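Side-chain contacts in probable acrylyl-CoA reductase AcuI (Escherichia coli, PDB 1O89), which probably catalyses the NADPH-dependent reduction of acrylyl-CoA to propanoyl-CoA, working as a homodimer of the zinc-containing alcohol dehydrogenase family: residues 55-60 / 137-142; 142-147 / 339-344. All blocks are in the same frame, centred on the assembly; numbering follows the deposited sequence.

Contacts 1 and 2 lie side by side, their centres about 5 Å apart. Both use helix 139-161, and they share Ala142. Contact 1 sets the first turn of that helix on strand 51-59. Contact 2 sets the next turn on strand 340-343, which runs antiparallel to strand 51-59 in the same mixed sheet. The two strands are joined directly, with Ser58 N 2.9 Å from Val342 O. Along the chain contact 1 closes before contact 2 opens. The start of one helix thus rests on two neighbouring strands, one from the GroES-like region and the other at the C-terminal end of the model, after the nucleotide-binding sheet.

Contact 1: residues 55-60 / 137-142; sequences VHWSSL and LDARKA
Trp57, on strand 51-59, lays its indole against Ala139 and Arg140 in the first turn of helix 139-161. Just before them comes Asp138, the N-cap of the helix. Asp138 OD1 accepts from Lys141 N at 2.9 Å in a nearly straight bond of 174°. This fixes the start of the turn that meets the indole.

Ala139 follows. Its CB points toward the strand and meets the edge of the indole, with Ala139 CB 3.6 Å from Trp57 CD1. The same methyl also touches Ala87 on strand 85-93. His56 and Trp57 both face Ala87 in a classic beta bulge.

Arg140 covers one face of the ring. Arg140 CB stands over the pyrrole ring in a CH-pi contact, 4.0 Å from the centroid of the Trp57 five-membered ring. Arg140 CG comes next, 3.9 Å above the plane of the Trp57 indole and over its centre. Arg140 CD then reaches the six-membered ring, 3.6 Å from Trp57 CZ2. The chain follows the ring because CG is anti to the backbone N (chi1 -166°) and the run from CG to NE is extended. At the end the guanidinium stands almost upright on the indole, the planes 83° apart. It meets Trp57 by its edge, with Arg140 NE 3.7 Å from Trp57 CH2. It does not stack flat on the ring. Arg140 NE also makes a salt bridge with Glu318.

Replacing Trp57 with an alanine is likely to leave the Arg140 methylenes without the ring face they lie on and to open a gap beside Ala139.

No hydrogen bond crosses between the two segments. The helix start is held to the strand by apolar and CH-pi contacts, while the charge of Arg140 is directed to Glu318 on strand 317-319.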
loop_
_atom_site.group_PDB
_atom_site.type_symbol
_atom_site.label_atom_id
_atom_site.label_comp_id
_atom_site.label_asym_id
_atom_site.label_seq_id
_atom_site.Cartn_x
_atom_site.Cartn_y
_atom_site.Cartn_z
ATOM N N VAL A 55 -4.626 -37.329 -7.116
ATOM C CA VAL A 55 -5.462 -36.426 -6.350
ATOM C C VAL A 55 -6.405 -37.245 -5.487
ATOM O O VAL A 55 -7.013 -38.235 -5.929
ATOM C CB VAL A 55 -6.228 -35.469 -7.287
ATOM C CG1 VAL A 55 -7.109 -34.492 -6.503
ATOM C CG2 VAL A 55 -5.248 -34.710 -8.145
ATOM N N HIS A 56 -6.468 -36.877 -4.221
ATOM C CA HIS A 56 -7.343 -37.553 -3.281
ATOM C C HIS A 56 -8.512 -36.632 -2.931
ATOM O O HIS A 56 -9.640 -37.093 -2.800
ATOM C CB HIS A 56 -6.561 -37.921 -2.024
ATOM C CG HIS A 56 -5.484 -38.934 -2.253
ATOM N ND1 HIS A 56 -5.643 -40.021 -3.089
ATOM C CD2 HIS A 56 -4.245 -39.054 -1.714
ATOM C CE1 HIS A 56 -4.546 -40.759 -3.065
ATOM N NE2 HIS A 56 -3.682 -40.194 -2.239
ATOM N N TRP A 57 -8.218 -35.342 -2.757
ATOM C CA TRP A 57 -9.220 -34.313 -2.444
ATOM C C TRP A 57 -9.016 -33.064 -3.285
ATOM O O TRP A 57 -7.881 -32.622 -3.502
ATOM C CB TRP A 57 -9.159 -33.899 -0.958
ATOM C CG TRP A 57 -9.571 -34.961 0.022
ATOM C CD1 TRP A 57 -8.742 -35.793 0.722
ATOM C CD2 TRP A 57 -10.910 -35.306 0.423
ATOM N NE1 TRP A 57 -9.478 -36.635 1.519
ATOM C CE2 TRP A 57 -10.810 -36.352 1.370
ATOM C CE3 TRP A 57 -12.185 -34.827 0.092
ATOM C CZ2 TRP A 57 -11.929 -36.946 1.970
ATOM C CZ3 TRP A 57 -13.305 -35.413 0.697
ATOM C CH2 TRP A 57 -13.166 -36.464 1.624
ATOM N N SER A 58 -10.116 -32.490 -3.748
ATOM C CA SER A 58 -10.123 -31.145 -4.326
ATOM C C SER A 58 -11.302 -30.397 -3.673
ATOM O O SER A 58 -11.722 -30.761 -2.560
ATOM C CB SER A 58 -10.246 -31.226 -5.852
ATOM O OG SER A 58 -10.095 -29.955 -6.493
ATOM N N SER A 59 -11.832 -29.387 -4.369
ATOM C CA SER A 59 -12.872 -28.475 -3.867
ATOM C C SER A 59 -13.676 -27.861 -5.000
ATOM O O SER A 59 -13.256 -27.868 -6.159
ATOM C CB SER A 59 -12.267 -27.237 -3.168
ATOM O OG SER A 59 -11.104 -27.548 -2.446
ATOM N N LEU A 60 -14.796 -27.257 -4.618
ATOM C CA LEU A 60 -15.518 -26.342 -5.472
ATOM C C LEU A 60 -15.427 -24.944 -4.868
ATOM O O LEU A 60 -16.336 -24.511 -4.165
ATOM C CB LEU A 60 -16.984 -26.759 -5.600
ATOM C CG LEU A 60 -17.368 -27.965 -6.459
ATOM C CD1 LEU A 60 -18.801 -27.812 -6.930
ATOM C CD2 LEU A 60 -16.434 -28.179 -7.665
ATOM N N LEU A 137 -1.112 -31.047 8.988
ATOM C CA LEU A 137 -2.215 -31.027 8.033
ATOM C C LEU A 137 -2.239 -32.313 7.236
ATOM O O LEU A 137 -1.210 -32.952 7.058
ATOM C CB LEU A 137 -2.073 -29.869 7.038
ATOM C CG LEU A 137 -2.629 -28.474 7.303
ATOM C CD1 LEU A 137 -2.591 -27.692 6.003
ATOM C CD2 LEU A 137 -4.037 -28.500 7.876
ATOM N N ASP A 138 -3.424 -32.659 6.734
ATOM C CA ASP A 138 -3.585 -33.704 5.713
ATOM C C ASP A 138 -4.357 -33.155 4.498
ATOM O O ASP A 138 -4.737 -31.977 4.460
ATOM C CB ASP A 138 -4.243 -34.969 6.310
ATOM C CG ASP A 138 -5.674 -34.730 6.811
ATOM O OD1 ASP A 138 -6.383 -33.863 6.267
ATOM O OD2 ASP A 138 -6.195 -35.391 7.736
ATOM N N ALA A 139 -4.557 -34.007 3.495
ATOM C CA ALA A 139 -5.219 -33.621 2.247
ATOM C C ALA A 139 -6.608 -32.999 2.475
ATOM O O ALA A 139 -6.920 -31.954 1.940
ATOM C CB ALA A 139 -5.331 -34.860 1.336
ATOM N N ARG A 140 -7.435 -33.640 3.294
ATOM C CA ARG A 140 -8.786 -33.144 3.532
ATOM C C ARG A 140 -8.764 -31.776 4.211
ATOM O O ARG A 140 -9.422 -30.853 3.759
ATOM C CB ARG A 140 -9.592 -34.140 4.374
ATOM C CG ARG A 140 -11.090 -33.880 4.404
ATOM C CD ARG A 140 -11.896 -35.039 5.004
ATOM N NE ARG A 140 -13.328 -34.784 4.949
ATOM C CZ ARG A 140 -14.004 -34.028 5.822
ATOM N NH1 ARG A 140 -13.393 -33.414 6.837
ATOM N NH2 ARG A 140 -15.315 -33.878 5.674
ATOM N N LYS A 141 -8.010 -31.659 5.299
ATOM C CA LYS A 141 -7.892 -30.402 6.026
ATOM C C LYS A 141 -7.350 -29.305 5.115
ATOM O O LYS A 141 -7.819 -28.174 5.159
ATOM C CB LYS A 141 -6.970 -30.551 7.246
ATOM C CG LYS A 141 -7.515 -31.440 8.352
ATOM C CD LYS A 141 -6.525 -31.542 9.513
ATOM C CE LYS A 141 -7.103 -32.308 10.699
ATOM N NZ LYS A 141 -6.462 -31.906 12.001
ATOM N N ALA A 142 -6.374 -29.642 4.284
ATOM C CA ALA A 142 -5.774 -28.659 3.387
ATOM C C ALA A 142 -6.807 -28.106 2.414
ATOM O O ALA A 142 -6.791 -26.937 2.095
ATOM C CB ALA A 142 -4.599 -29.255 2.625
#

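Contact 2: residues 142-147 / 339-344; sequences AMIIGT and RTLVKV
Ile144 and Leu341 meet at an angle, helix side chain against strand side chain. Ile144 CG1 lies 3.8 Å from Leu341 CD1. The other methyl of Leu341 fits against the preceding helix residue. Leu341 CD2 is 3.8 Å from Met143 O and 3.9 Å from Met143 CB. Leu341 thus spreads its two branches over two consecutive helix residues. Met143 bends at chi2 (-63°) and again at chi3, which turns the sulfur from Leu341. The Met143 side chain also packs on Trp57 and Ser59 of strand 51-59.

Arg339 approaches differently. Its chain is bent at chi2 (55°), and the guanidinium turns an edge to the backbone of Ile144. Arg339 NE gives a weak but fairly straight hydrogen bond to Ile144 O, 3.4 Å long. Arg339 NH2 gives another weak bond, 2.7 Å, to a water. That water donates to Ile145 O at 2.6 Å. The Arg339 side chain lies about 5 Å from Gly179, which binds NADP(+).

A turn after its N-terminus, helix 139-161 thus packs on the mixed sheet that also holds strand 51-59. Positive phi at Gly146 (73°) probably disturbs the helix, consistent with Ile144 O and Ile145 O taking the cationic guanidinium and the water as partners beside buried apolar packing.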
loop_
_atom_site.group_PDB
_atom_site.type_symbol
_atom_site.label_atom_id
_atom_site.label_comp_id
_atom_site.label_asym_id
_atom_site.label_seq_id
_atom_site.Cartn_x
_atom_site.Cartn_y
_atom_site.Cartn_z
ATOM N N ALA A 142 -6.374 -29.642 4.284
ATOM C CA ALA A 142 -5.774 -28.659 3.387
ATOM C C ALA A 142 -6.807 -28.106 2.414
ATOM O O ALA A 142 -6.791 -26.937 2.095
ATOM C CB ALA A 142 -4.599 -29.255 2.625
ATOM N N MET A 143 -7.715 -28.941 1.945
ATOM C CA MET A 143 -8.739 -28.466 1.027
ATOM C C MET A 143 -9.859 -27.730 1.734
ATOM O O MET A 143 -10.500 -26.897 1.121
ATOM C CB MET A 143 -9.288 -29.622 0.197
ATOM C CG MET A 143 -8.228 -30.231 -0.696
ATOM S SD MET A 143 -7.646 -29.025 -1.891
ATOM C CE MET A 143 -6.155 -28.465 -1.192
ATOM N N ILE A 144 -10.109 -28.051 3.004
ATOM C CA ILE A 144 -11.024 -27.270 3.822
ATOM C C ILE A 144 -10.504 -25.829 3.929
ATOM O O ILE A 144 -11.265 -24.886 3.720
ATOM C CB ILE A 144 -11.190 -27.891 5.223
ATOM C CG1 ILE A 144 -12.036 -29.164 5.143
ATOM C CG2 ILE A 144 -11.842 -26.875 6.215
ATOM C CD1 ILE A 144 -11.964 -30.012 6.382
ATOM N N ILE A 145 -9.211 -25.675 4.222
ATOM C CA ILE A 145 -8.577 -24.355 4.317
ATOM C C ILE A 145 -8.705 -23.675 2.959
ATOM O O ILE A 145 -9.336 -22.622 2.834
ATOM C CB ILE A 145 -7.066 -24.462 4.720
ATOM C CG1 ILE A 145 -6.898 -25.025 6.132
ATOM C CG2 ILE A 145 -6.385 -23.107 4.659
ATOM C CD1 ILE A 145 -5.458 -25.497 6.413
ATOM N N GLY A 146 -8.085 -24.292 1.965
ATOM C CA GLY A 146 -8.206 -23.875 0.581
ATOM C C GLY A 146 -7.459 -22.593 0.222
ATOM O O GLY A 146 -6.713 -22.037 1.031
ATOM N N THR A 147 -7.678 -22.154 -1.013
ATOM C CA THR A 147 -7.274 -20.847 -1.485
ATOM C C THR A 147 -7.759 -19.767 -0.535
ATOM O O THR A 147 -7.023 -18.837 -0.209
ATOM C CB THR A 147 -7.874 -20.615 -2.898
ATOM O OG1 THR A 147 -7.053 -21.256 -3.880
ATOM C CG2 THR A 147 -7.875 -19.150 -3.288
ATOM N N ARG A 339 -18.091 -25.460 3.171
ATOM C CA ARG A 339 -17.237 -25.997 2.118
ATOM C C ARG A 339 -17.892 -27.127 1.355
ATOM O O ARG A 339 -18.527 -28.001 1.958
ATOM C CB ARG A 339 -15.946 -26.539 2.721
ATOM C CG ARG A 339 -14.937 -25.503 3.066
ATOM C CD ARG A 339 -15.432 -24.419 3.973
ATOM N NE ARG A 339 -14.333 -23.652 4.565
ATOM C CZ ARG A 339 -14.488 -22.509 5.213
ATOM N NH1 ARG A 339 -15.693 -21.959 5.363
ATOM N NH2 ARG A 339 -13.427 -21.905 5.716
ATOM N N THR A 340 -17.732 -27.109 0.034
ATOM C CA THR A 340 -17.988 -28.277 -0.789
ATOM C C THR A 340 -16.634 -28.874 -1.163
ATOM O O THR A 340 -15.844 -28.231 -1.839
ATOM C CB THR A 340 -18.776 -27.910 -2.065
ATOM O OG1 THR A 340 -20.107 -27.496 -1.732
ATOM C CG2 THR A 340 -19.000 -29.145 -2.931
ATOM N N LEU A 341 -16.358 -30.088 -0.685
ATOM C CA LEU A 341 -15.128 -30.802 -1.001
ATOM C C LEU A 341 -15.415 -31.882 -2.021
ATOM O O LEU A 341 -16.471 -32.513 -1.989
ATOM C CB LEU A 341 -14.564 -31.467 0.254
ATOM C CG LEU A 341 -14.216 -30.570 1.440
ATOM C CD1 LEU A 341 -13.815 -31.447 2.612
ATOM C CD2 LEU A 341 -13.121 -29.620 1.088
ATOM N N VAL A 342 -14.471 -32.109 -2.923
ATOM C CA VAL A 342 -14.601 -33.198 -3.885
ATOM C C VAL A 342 -13.674 -34.359 -3.548
ATOM O O VAL A 342 -12.457 -34.221 -3.567
ATOM C CB VAL A 342 -14.333 -32.706 -5.302
ATOM C CG1 VAL A 342 -14.456 -33.863 -6.309
ATOM C CG2 VAL A 342 -15.295 -31.596 -5.641
ATOM N N LYS A 343 -14.263 -35.501 -3.211
ATOM C CA LYS A 343 -13.489 -36.722 -2.972
ATOM C C LYS A 343 -13.319 -37.460 -4.296
ATOM O O LYS A 343 -14.294 -37.928 -4.877
ATOM C CB LYS A 343 -14.185 -37.608 -1.955
ATOM C CG LYS A 343 -13.227 -38.425 -1.094
ATOM C CD LYS A 343 -13.148 -39.887 -1.496
ATOM C CE LYS A 343 -12.644 -40.768 -0.343
ATOM N NZ LYS A 343 -12.968 -40.170 0.993
ATOM N N VAL A 344 -12.080 -37.549 -4.781
ATOM C CA VAL A 344 -11.824 -38.081 -6.126
ATOM C C VAL A 344 -11.200 -39.489 -6.086
ATOM O O VAL A 344 -10.649 -39.920 -5.068
ATOM C CB VAL A 344 -10.990 -37.076 -6.994
ATOM C CG1 VAL A 344 -10.955 -35.700 -6.373
ATOM C CG2 VAL A 344 -9.586 -37.548 -7.206
HETATM O O HOH W 1 -11.110 -21.535 4.469
#